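Local coordinates for protein 2-ON-2 hemoglobin (Agrobacterium tumefaciens, PDB 2XYK) that binds heme b and, as a group II truncated (2-on-2) hemoglobin, is thought to bind and carry oxygen, at residues A[53-58]-A[64-69]; A[7-10]-A[14-17]; A[27-32]-A[36-41]. All blocks are in the same frame, centred on the assembly; numbering follows the deposited sequence.

Interaction 1 of 3, residues A[53-58]-A[64-69]; sequences FYDYLT and PPVYVE. With HEM (protoporphyrin IX containing Fe), chain C.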
loop_
_atom_site.group_PDB
_atom_site.type_symbol
_atom_site.label_atom_id
_atom_site.label_comp_id
_atom_site.label_asym_id
_atom_site.label_seq_id
_atom_site.Cartn_x
_atom_site.Cartn_y
_atom_site.Cartn_z
ATOM N N PHE A 53 -1.230 7.089 1.096
ATOM C CA PHE A 53 -0.977 5.776 0.486
ATOM C C PHE A 53 -1.613 5.699 -0.892
ATOM O O PHE A 53 -1.012 5.190 -1.827
ATOM C CB PHE A 53 -1.457 4.631 1.394
ATOM C CG PHE A 53 -0.841 3.279 1.066
ATOM C CD1 PHE A 53 0.458 3.179 0.554
ATOM C CD2 PHE A 53 -1.560 2.111 1.278
ATOM C CE1 PHE A 53 1.034 1.928 0.260
ATOM C CE2 PHE A 53 -1.000 0.839 0.975
ATOM C CZ PHE A 53 0.287 0.750 0.490
ATOM N N TYR A 54 -2.820 6.235 -1.017
ATOM C CA TYR A 54 -3.498 6.310 -2.299
ATOM C C TYR A 54 -2.650 7.108 -3.306
ATOM O O TYR A 54 -2.461 6.652 -4.435
ATOM C CB TYR A 54 -4.904 6.910 -2.085
ATOM C CG TYR A 54 -5.528 7.544 -3.281
ATOM C CD1 TYR A 54 -6.152 6.770 -4.288
ATOM C CD2 TYR A 54 -5.529 8.931 -3.412
ATOM C CE1 TYR A 54 -6.722 7.391 -5.413
ATOM C CE2 TYR A 54 -6.094 9.552 -4.505
ATOM C CZ TYR A 54 -6.693 8.789 -5.501
ATOM O OH TYR A 54 -7.245 9.456 -6.561
ATOM N N ASP A 55 -2.128 8.277 -2.896
ATOM C CA ASP A 55 -1.245 9.085 -3.758
ATOM C C ASP A 55 0.054 8.341 -4.071
ATOM O O ASP A 55 0.532 8.382 -5.203
ATOM C CB ASP A 55 -0.856 10.421 -3.097
ATOM C CG ASP A 55 -1.983 11.456 -3.099
ATOM O OD1 ASP A 55 -3.042 11.237 -3.762
ATOM O OD2 ASP A 55 -1.812 12.477 -2.383
ATOM N N TYR A 56 0.633 7.694 -3.048
ATOM C CA TYR A 56 1.856 6.917 -3.238
ATOM C C TYR A 56 1.608 5.798 -4.250
ATOM O O TYR A 56 2.408 5.589 -5.144
ATOM C CB TYR A 56 2.401 6.311 -1.935
ATOM C CG TYR A 56 3.630 5.442 -2.197
ATOM C CD1 TYR A 56 4.883 6.024 -2.294
ATOM C CD2 TYR A 56 3.520 4.062 -2.446
ATOM C CE1 TYR A 56 6.026 5.264 -2.597
ATOM C CE2 TYR A 56 4.674 3.272 -2.752
ATOM C CZ TYR A 56 5.913 3.906 -2.804
ATOM O OH TYR A 56 7.068 3.221 -3.084
ATOM N N LEU A 57 0.505 5.072 -4.103
ATOM C CA LEU A 57 0.248 3.934 -4.992
ATOM C C LEU A 57 -0.102 4.368 -6.430
ATOM O O LEU A 57 0.278 3.715 -7.397
ATOM C CB LEU A 57 -0.835 3.018 -4.409
ATOM C CG LEU A 57 -0.394 2.055 -3.304
ATOM C CD1 LEU A 57 -1.642 1.311 -2.807
ATOM C CD2 LEU A 57 0.670 1.054 -3.768
ATOM N N THR A 58 -0.818 5.481 -6.547
ATOM C CA THR A 58 -1.141 6.065 -7.819
ATOM C C THR A 58 0.150 6.264 -8.648
ATOM O O THR A 58 0.216 5.782 -9.777
ATOM C CB THR A 58 -1.942 7.389 -7.595
ATOM O OG1 THR A 58 -3.199 7.069 -6.970
ATOM C CG2 THR A 58 -2.226 8.129 -8.892
ATOM N N PRO A 64 -0.222 9.100 -12.509
ATOM C CA PRO A 64 0.378 10.415 -12.231
ATOM C C PRO A 64 1.177 10.464 -10.897
ATOM O O PRO A 64 0.703 9.947 -9.895
ATOM C CB PRO A 64 -0.828 11.371 -12.176
ATOM C CG PRO A 64 -2.071 10.510 -12.244
ATOM C CD PRO A 64 -1.684 9.153 -12.735
ATOM N N PRO A 65 2.383 11.077 -10.907
ATOM C CA PRO A 65 3.305 11.158 -9.757
ATOM C C PRO A 65 2.850 12.126 -8.638
ATOM O O PRO A 65 3.582 13.074 -8.290
ATOM C CB PRO A 65 4.609 11.654 -10.420
ATOM C CG PRO A 65 4.084 12.550 -11.539
ATOM C CD PRO A 65 2.990 11.679 -12.114
ATOM N N VAL A 66 1.649 11.873 -8.103
ATOM C CA VAL A 66 0.966 12.771 -7.160
ATOM C C VAL A 66 1.606 12.809 -5.762
ATOM O O VAL A 66 1.602 13.857 -5.090
ATOM C CB VAL A 66 -0.565 12.412 -7.024
ATOM C CG1 VAL A 66 -1.252 13.326 -6.004
ATOM C CG2 VAL A 66 -1.248 12.557 -8.338
ATOM N N TYR A 67 2.159 11.673 -5.322
ATOM C CA TYR A 67 2.784 11.622 -4.010
ATOM C C TYR A 67 4.055 12.489 -4.041
ATOM O O TYR A 67 4.273 13.347 -3.187
ATOM C CB TYR A 67 3.122 10.175 -3.614
ATOM C CG TYR A 67 3.832 10.112 -2.296
ATOM C CD1 TYR A 67 5.209 10.304 -2.222
ATOM C CD2 TYR A 67 3.129 9.888 -1.106
ATOM C CE1 TYR A 67 5.865 10.283 -1.014
ATOM C CE2 TYR A 67 3.803 9.861 0.120
ATOM C CZ TYR A 67 5.162 10.066 0.139
ATOM O OH TYR A 67 5.843 10.046 1.331
ATOM N N VAL A 68 4.888 12.278 -5.049
ATOM C CA VAL A 68 6.115 13.055 -5.132
ATOM C C VAL A 68 5.842 14.571 -5.278
ATOM O O VAL A 68 6.437 15.382 -4.566
ATOM C CB VAL A 68 7.117 12.439 -6.115
ATOM C CG1 VAL A 68 8.329 13.381 -6.314
ATOM C CG2 VAL A 68 7.588 11.102 -5.551
ATOM N N GLU A 69 4.889 14.930 -6.137
ATOM C CA GLU A 69 4.435 16.323 -6.281
ATOM C C GLU A 69 4.157 17.005 -4.933
ATOM O O GLU A 69 4.528 18.159 -4.744
ATOM C CB GLU A 69 3.173 16.375 -7.131
ATOM C CG GLU A 69 3.089 17.587 -8.037
ATOM C CD GLU A 69 1.703 17.784 -8.642
ATOM O OE1 GLU A 69 1.031 16.762 -8.962
ATOM O OE2 GLU A 69 1.293 18.969 -8.792
HETATM C CHA HEM C . 3.128 5.628 6.257
HETATM C CHB HEM C . 3.173 1.383 8.752
HETATM C CHC HEM C . 5.007 -0.779 4.773
HETATM C CHD HEM C . 3.832 3.100 2.134
HETATM C C1A HEM C . 3.053 4.691 7.282
HETATM C C2A HEM C . 2.778 4.971 8.680
HETATM C C3A HEM C . 2.798 3.822 9.366
HETATM C C4A HEM C . 3.071 2.744 8.430
HETATM C CMA HEM C . 2.570 3.589 10.895
HETATM C CAA HEM C . 2.518 6.401 9.219
HETATM C CBA HEM C . 1.060 6.772 8.853
HETATM C CGA HEM C . 0.791 8.269 8.700
HETATM O O1A HEM C . 1.720 9.128 8.645
HETATM O O2A HEM C . -0.407 8.632 8.612
HETATM C C1B HEM C . 3.709 0.413 7.917
HETATM C C2B HEM C . 4.021 -0.978 8.227
HETATM C C3B HEM C . 4.526 -1.551 7.110
HETATM C C4B HEM C . 4.546 -0.549 6.063
HETATM C CMB HEM C . 3.807 -1.690 9.574
HETATM C CAB HEM C . 5.024 -3.005 6.894
HETATM C CBB HEM C . 6.193 -3.403 7.402
HETATM C C1C HEM C . 4.816 0.050 3.703
HETATM C C2C HEM C . 5.076 -0.279 2.327
HETATM C C3C HEM C . 4.744 0.781 1.575
HETATM C C4C HEM C . 4.270 1.823 2.476
HETATM C CMC HEM C . 5.641 -1.656 1.900
HETATM C CAC HEM C . 4.861 0.895 0.028
HETATM C CBC HEM C . 4.270 -0.021 -0.772
HETATM C C1D HEM C . 3.619 4.182 2.968
HETATM C C2D HEM C . 3.472 5.573 2.562
HETATM C C3D HEM C . 3.258 6.354 3.847
HETATM C C4D HEM C . 3.294 5.376 4.907
HETATM C CMD HEM C . 3.515 6.131 1.119
HETATM C CAD HEM C . 3.051 7.883 3.996
HETATM C CBD HEM C . 4.475 8.426 4.162
HETATM C CGD HEM C . 4.472 9.897 4.515
HETATM O O1D HEM C . 4.277 10.254 5.708
HETATM O O2D HEM C . 4.658 10.699 3.578
HETATM N NA HEM C . 3.224 3.324 7.162
HETATM N NB HEM C . 4.028 0.623 6.583
HETATM N NC HEM C . 4.336 1.335 3.768
HETATM N ND HEM C . 3.499 4.119 4.344
HETATM FE FE HEM C . 3.800 2.367 5.443
HETATM O O HOH W 1 1.957 1.949 5.031
#
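The ring of Y56 turns its edge toward the face of Y67, a T-shaped pair with planes at 85° and centroids 5.6 Å apart. CD1 of Y56 lies over the centre of the Y67 ring. Y67 has CG anti to its backbone N (chi1 177°), which lays its side chain against Y56 and points OH at the heme propionate. Its CB rests 3.5 Å from Y56 CA, and its CD2 is 3.7 Å from Y56 CB. Y67 OH donates to propionate oxygen O2D of HEM. The 2.6 Å length of this bond is doubtful, because the OH also lies very near R79, in a pair the geometry does not settle. Y56 packs beside the same cofactor, with CB 3.3 Å from HEM CMD. Next to the tyrosines, D55 and V66 meet at a slant, V66 CG1 lying 3.5 Å from D55 CG. The charge of D55 is answered elsewhere, by a salt bridge from OD2 to K70. Methyl CG2 of T58 sits 3.6 Å from P64 O. The two segments are thus joined by apolar and aromatic packing. The hydroxyl of Y67 faces the propionate, with R79 close by, and this tyrosine links helix 66-71 to the heme.

Interaction 2 of 3, residues A[7-10]-A[14-17]; sequences TLYE and GDAT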
loop_
_atom_site.group_PDB
_atom_site.type_symbol
_atom_site.label_atom_id
_atom_site.label_comp_id
_atom_site.label_asym_id
_atom_site.label_seq_id
_atom_site.Cartn_x
_atom_site.Cartn_y
_atom_site.Cartn_z
ATOM N N THR A 7 0.727 0.549 -18.684
ATOM C CA THR A 7 1.247 0.534 -17.285
ATOM C C THR A 7 0.460 -0.410 -16.388
ATOM O O THR A 7 -0.660 -0.810 -16.726
ATOM C CB THR A 7 1.227 1.947 -16.641
ATOM O OG1 THR A 7 -0.098 2.496 -16.741
ATOM C CG2 THR A 7 2.201 2.866 -17.370
ATOM N N LEU A 8 1.032 -0.773 -15.242
ATOM C CA LEU A 8 0.259 -1.486 -14.229
ATOM C C LEU A 8 -1.018 -0.705 -13.849
ATOM O O LEU A 8 -2.101 -1.307 -13.682
ATOM C CB LEU A 8 1.098 -1.765 -12.977
ATOM C CG LEU A 8 2.027 -2.973 -13.017
ATOM C CD1 LEU A 8 3.145 -2.799 -12.003
ATOM C CD2 LEU A 8 1.209 -4.264 -12.748
ATOM N N TYR A 9 -0.887 0.622 -13.706
ATOM C CA TYR A 9 -2.025 1.492 -13.357
ATOM C C TYR A 9 -3.149 1.284 -14.356
ATOM O O TYR A 9 -4.294 1.014 -13.966
ATOM C CB TYR A 9 -1.603 2.959 -13.388
ATOM C CG TYR A 9 -2.578 4.003 -12.840
ATOM C CD1 TYR A 9 -2.805 4.143 -11.455
ATOM C CD2 TYR A 9 -3.199 4.920 -13.704
ATOM C CE1 TYR A 9 -3.652 5.158 -10.957
ATOM C CE2 TYR A 9 -4.053 5.943 -13.213
ATOM C CZ TYR A 9 -4.278 6.059 -11.848
ATOM O OH TYR A 9 -5.098 7.072 -11.364
ATOM N N GLU A 10 -2.815 1.419 -15.641
ATOM C CA GLU A 10 -3.794 1.176 -16.711
ATOM C C GLU A 10 -4.370 -0.233 -16.603
ATOM O O GLU A 10 -5.594 -0.436 -16.599
ATOM C CB GLU A 10 -3.139 1.383 -18.082
ATOM C CG GLU A 10 -3.067 2.830 -18.513
ATOM C CD GLU A 10 -2.195 3.037 -19.773
ATOM O OE1 GLU A 10 -1.340 2.178 -20.066
ATOM O OE2 GLU A 10 -2.361 4.060 -20.444
ATOM N N GLY A 14 -6.830 1.630 -13.080
ATOM C CA GLY A 14 -6.518 3.026 -12.760
ATOM C C GLY A 14 -7.139 3.495 -11.460
ATOM O O GLY A 14 -7.217 2.736 -10.496
ATOM N N ASP A 15 -7.622 4.735 -11.464
ATOM C CA ASP A 15 -8.007 5.454 -10.246
ATOM C C ASP A 15 -9.091 4.756 -9.406
ATOM O O ASP A 15 -8.923 4.576 -8.200
ATOM C CB ASP A 15 -8.429 6.883 -10.600
ATOM C CG ASP A 15 -8.626 7.763 -9.358
ATOM O OD1 ASP A 15 -7.713 7.836 -8.482
ATOM O OD2 ASP A 15 -9.700 8.401 -9.279
ATOM N N ALA A 16 -10.195 4.362 -10.041
ATOM C CA ALA A 16 -11.215 3.623 -9.319
ATOM C C ALA A 16 -10.665 2.366 -8.597
ATOM O O ALA A 16 -11.130 2.012 -7.497
ATOM C CB ALA A 16 -12.362 3.268 -10.236
ATOM N N THR A 17 -9.663 1.709 -9.184
ATOM C CA THR A 17 -9.069 0.544 -8.530
ATOM C C THR A 17 -8.147 0.907 -7.368
ATOM O O THR A 17 -8.204 0.258 -6.335
ATOM C CB THR A 17 -8.318 -0.370 -9.496
ATOM O OG1 THR A 17 -9.232 -0.867 -10.483
ATOM C CG2 THR A 17 -7.711 -1.561 -8.726
HETATM O O HOH W 2 -5.330 6.985 -8.864
#
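Y9 and G14 meet because CG of Y9 is anti to the backbone N (chi1 -170°), which lays the ring flat under G14 CA with its OH beside D15. The backbone of G14 takes up a positive phi (63°), a shape glycine adopts most readily. The result is a CH-pi contact. G14 CA stands over the centre of the Y9 ring, 3.7 Å from the centroid and almost on the ring normal. The backbones are joined as well: G14 N donates to Y9 O at 2.8 Å, with a bent N-H...O angle of 133°. The ring is thus covered by the same residue that bonds its own carbonyl.

Toward the hydroxyl end of the ring, Y9 and D15 run side by side and point the same way. Y9 OH touches D15 CB at 3.4 Å. Water 2 connects their polar ends. It lies in the plane of the Y9 ring, at its edge, 2.5 Å from Y9 OH, and donates to D15 OD1 at 2.6 Å. D15 OD1 probably also bonds Y54 OH, and D15 OD2 forms a salt bridge with R19. Several partners therefore hold this carboxylate.

At the other end, E10 N donates to T7 OG1 at 3.1 Å, and T7 N donates to E10 OE1 at 3.0 Å. This reciprocal pair is a capping box, with T7 as N-cap of helix 8-12. The Y9 side chain also touches P64, on the loop before helix 66-71. At this surface corner the short A helix (8-12) runs into the long B helix (14-31), as in truncated globins, where helix A is much reduced.

Interaction 3 of 3, residues A[27-32]-A[36-41]; sequences ELMDTL and ARCRAI. With HEM (protoporphyrin IX containing Fe), chain C.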
loop_
_atom_site.group_PDB
_atom_site.type_symbol
_atom_site.label_atom_id
_atom_site.label_comp_id
_atom_site.label_asym_id
_atom_site.label_seq_id
_atom_site.Cartn_x
_atom_site.Cartn_y
_atom_site.Cartn_z
ATOM N N GLU A 27 -9.616 -0.213 5.893
ATOM C CA GLU A 27 -10.810 -0.870 6.463
ATOM C C GLU A 27 -10.465 -2.204 7.134
ATOM O O GLU A 27 -10.789 -2.423 8.313
ATOM C CB GLU A 27 -11.836 -1.100 5.356
ATOM C CG GLU A 27 -13.208 -1.536 5.818
ATOM C CD GLU A 27 -14.128 -1.890 4.625
ATOM O OE1 GLU A 27 -13.621 -2.015 3.483
ATOM O OE2 GLU A 27 -15.360 -2.045 4.839
ATOM N N LEU A 28 -9.802 -3.096 6.393
ATOM C CA LEU A 28 -9.335 -4.356 6.994
ATOM C C LEU A 28 -8.415 -4.093 8.202
ATOM O O LEU A 28 -8.488 -4.791 9.199
ATOM C CB LEU A 28 -8.647 -5.257 5.954
ATOM C CG LEU A 28 -9.560 -5.859 4.863
ATOM C CD1 LEU A 28 -8.728 -6.531 3.790
ATOM C CD2 LEU A 28 -10.633 -6.837 5.436
ATOM N N MET A 29 -7.573 -3.064 8.114
ATOM C CA MET A 29 -6.622 -2.759 9.186
ATOM C C MET A 29 -7.361 -2.299 10.444
ATOM O O MET A 29 -6.955 -2.602 11.552
ATOM C CB MET A 29 -5.607 -1.703 8.737
ATOM C CG MET A 29 -4.429 -1.581 9.701
ATOM S SD MET A 29 -3.506 -0.061 9.530
ATOM C CE MET A 29 -2.906 -0.245 7.852
ATOM N N ASP A 30 -8.473 -1.599 10.231
ATOM C CA ASP A 30 -9.300 -1.060 11.294
ATOM C C ASP A 30 -10.302 -2.066 11.891
ATOM O O ASP A 30 -10.799 -1.851 13.002
ATOM C CB ASP A 30 -10.027 0.194 10.786
ATOM C CG ASP A 30 -10.391 1.152 11.915
ATOM O OD1 ASP A 30 -9.666 1.196 12.943
ATOM O OD2 ASP A 30 -11.413 1.853 11.784
ATOM N N THR A 31 -10.608 -3.142 11.155
ATOM C CA THR A 31 -11.718 -4.030 11.528
ATOM C C THR A 31 -11.308 -5.459 11.850
ATOM O O THR A 31 -12.020 -6.129 12.592
ATOM C CB THR A 31 -12.898 -4.062 10.485
ATOM O OG1 THR A 31 -12.447 -4.636 9.264
ATOM C CG2 THR A 31 -13.474 -2.667 10.227
ATOM N N LEU A 32 -10.169 -5.913 11.311
ATOM C CA LEU A 32 -9.662 -7.253 11.624
ATOM C C LEU A 32 -8.929 -7.260 12.957
ATOM O O LEU A 32 -7.988 -6.473 13.153
ATOM C CB LEU A 32 -8.708 -7.775 10.543
ATOM C CG LEU A 32 -9.183 -8.061 9.111
ATOM C CD1 LEU A 32 -8.017 -8.600 8.313
ATOM C CD2 LEU A 32 -10.369 -9.049 9.053
ATOM N N ALA A 36 -4.499 -5.912 14.669
ATOM C CA ALA A 36 -4.474 -4.981 15.809
ATOM C C ALA A 36 -3.105 -4.322 16.103
ATOM O O ALA A 36 -3.022 -3.106 16.420
ATOM C CB ALA A 36 -5.033 -5.672 17.067
ATOM N N ARG A 37 -2.029 -5.104 16.006
ATOM C CA ARG A 37 -0.677 -4.521 16.154
ATOM C C ARG A 37 -0.375 -3.457 15.108
ATOM O O ARG A 37 0.097 -2.371 15.464
ATOM C CB ARG A 37 0.422 -5.604 16.164
ATOM C CG ARG A 37 0.710 -6.185 17.561
ATOM C CD ARG A 37 -0.516 -6.835 18.143
ATOM N NE ARG A 37 -1.194 -7.701 17.161
ATOM C CZ ARG A 37 -2.255 -8.458 17.427
ATOM N NH1 ARG A 37 -2.793 -8.448 18.640
ATOM N NH2 ARG A 37 -2.791 -9.220 16.483
ATOM N N CYS A 38 -0.626 -3.768 13.830
ATOM C CA CYS A 38 -0.401 -2.803 12.743
ATOM C C CYS A 38 -1.328 -1.587 12.932
ATOM O O CYS A 38 -0.919 -0.443 12.736
ATOM C CB CYS A 38 -0.631 -3.446 11.367
ATOM S SG CYS A 38 -0.436 -2.333 9.960
ATOM N N ARG A 39 -2.566 -1.846 13.349
ATOM C CA ARG A 39 -3.504 -0.755 13.619
ATOM C C ARG A 39 -3.026 0.171 14.772
ATOM O O ARG A 39 -3.187 1.383 14.708
ATOM C CB ARG A 39 -4.904 -1.332 13.916
ATOM C CG ARG A 39 -5.983 -0.267 14.122
ATOM C CD ARG A 39 -6.054 0.671 12.907
ATOM N NE ARG A 39 -7.024 1.758 13.057
ATOM C CZ ARG A 39 -6.730 3.012 13.390
ATOM N NH1 ARG A 39 -5.477 3.378 13.625
ATOM N NH2 ARG A 39 -7.696 3.918 13.456
ATOM N N ALA A 40 -2.436 -0.417 15.802
ATOM C CA ALA A 40 -2.015 0.309 17.001
ATOM C C ALA A 40 -1.014 1.426 16.745
ATOM O O ALA A 40 -1.020 2.420 17.456
ATOM C CB ALA A 40 -1.473 -0.681 18.089
ATOM N N ILE A 41 -0.190 1.285 15.707
ATOM C CA ILE A 41 0.881 2.243 15.433
ATOM C C ILE A 41 0.469 3.305 14.422
ATOM O O ILE A 41 1.187 4.255 14.205
ATOM C CB ILE A 41 2.216 1.534 14.978
ATOM C CG1 ILE A 41 2.030 0.742 13.666
ATOM C CG2 ILE A 41 2.752 0.607 16.105
ATOM C CD1 ILE A 41 3.300 0.542 12.853
HETATM C CHA HEM C . 3.128 5.628 6.257
HETATM C CHB HEM C . 3.173 1.383 8.752
HETATM C CHC HEM C . 5.007 -0.779 4.773
HETATM C CHD HEM C . 3.832 3.100 2.134
HETATM C C1A HEM C . 3.053 4.691 7.282
HETATM C C2A HEM C . 2.778 4.971 8.680
HETATM C C3A HEM C . 2.798 3.822 9.366
HETATM C C4A HEM C . 3.071 2.744 8.430
HETATM C CMA HEM C . 2.570 3.589 10.895
HETATM C CAA HEM C . 2.518 6.401 9.219
HETATM C CBA HEM C . 1.060 6.772 8.853
HETATM C CGA HEM C . 0.791 8.269 8.700
HETATM O O1A HEM C . 1.720 9.128 8.645
HETATM O O2A HEM C . -0.407 8.632 8.612
HETATM C C1B HEM C . 3.709 0.413 7.917
HETATM C C2B HEM C . 4.021 -0.978 8.227
HETATM C C3B HEM C . 4.526 -1.551 7.110
HETATM C C4B HEM C . 4.546 -0.549 6.063
HETATM C CMB HEM C . 3.807 -1.690 9.574
HETATM C CAB HEM C . 5.024 -3.005 6.894
HETATM C CBB HEM C . 6.193 -3.403 7.402
HETATM C C1C HEM C . 4.816 0.050 3.703
HETATM C C2C HEM C . 5.076 -0.279 2.327
HETATM C C3C HEM C . 4.744 0.781 1.575
HETATM C C4C HEM C . 4.270 1.823 2.476
HETATM C CMC HEM C . 5.641 -1.656 1.900
HETATM C CAC HEM C . 4.861 0.895 0.028
HETATM C CBC HEM C . 4.270 -0.021 -0.772
HETATM C C1D HEM C . 3.619 4.182 2.968
HETATM C C2D HEM C . 3.472 5.573 2.562
HETATM C C3D HEM C . 3.258 6.354 3.847
HETATM C C4D HEM C . 3.294 5.376 4.907
HETATM C CMD HEM C . 3.515 6.131 1.119
HETATM C CAD HEM C . 3.051 7.883 3.996
HETATM C CBD HEM C . 4.475 8.426 4.162
HETATM C CGD HEM C . 4.472 9.897 4.515
HETATM O O1D HEM C . 4.277 10.254 5.708
HETATM O O2D HEM C . 4.658 10.699 3.578
HETATM N NA HEM C . 3.224 3.324 7.162
HETATM N NB HEM C . 4.028 0.623 6.583
HETATM N NC HEM C . 4.336 1.335 3.768
HETATM N ND HEM C . 3.499 4.119 4.344
HETATM FE FE HEM C . 3.800 2.367 5.443
HETATM O O HOH W 3 -10.208 4.557 12.507
HETATM O O HOH W 1 1.957 1.949 5.031
#
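M29 and C38 form the close, buried side of this contact. Their sulfurs are 3.8 Å apart, SD of M29 against SG of C38. M29 CE lies beside the same sulfur at 3.9 Å. The methionine chain is extended through chi1 and chi2 and bends at chi3 (-63°), which turns the methyl along the cysteine. C38 SG also has M29 CG nearby, so one sulfur meets most of the methionine chain. C38 also packs on W93 of helix 87-104. M29 also touches H42.

Backbone and aliphatic groups pack next to this pair. R39 CB sits 3.4 Å from M29 O. The arginine chain bends at chi2 and runs past the same carbonyl, which brings NE to D30 OD1. The two short helical segments cross steeply, at -104°, with their axes 8.5 Å apart. This is the corner of the 2-on-2 globin fold where the long B helix (14-31) gives way, through a short loop, to the short C helix (36-41). I41, at the other end of 36-41, reaches the heme. Its CD1 lies 3.7 Å from HEM CMA.

Toward solvent the contact becomes polar. D30 is exposed, and its side chain runs alongside that of R39. R39 NE donates to D30 OD1 at 2.7 Å, nearly straight at 169°, as part of a salt bridge. The oxygen lies close to the guanidinium plane, yet the donor comes from above the carboxylate plane. R39 NH2 makes a second, weak bond to the same oxygen. Water 3 bridges the two side chains, donating to D30 OD2 at 3.0 Å and accepting from R39 NH2. The guanidinium is held further by the loop that follows: NH1 donates to P43 O, and NH2 to A44 O.

Overall arrangement
Interactions 2 and 3 both use helix 14-31, one near its start and one at its end, with centres about 26 Å apart on opposite sides of the chain's centre. Interaction 1 joins helices 47-60 and 66-71. It touches interaction 2 directly, through D15 and Y9. Interactions 1 and 3 do not touch, but both reach the heme, one near a propionate and one at a ring methyl. Both are partly buried, whereas interaction 2 lies at the surface. Aromatic and apolar packing dominates interaction 1. Interaction 2 relies on backbone and water bonds and on the CH-pi contact of a glycine with a tyrosine face. Interaction 3 pairs sulfurs inside with charges outside.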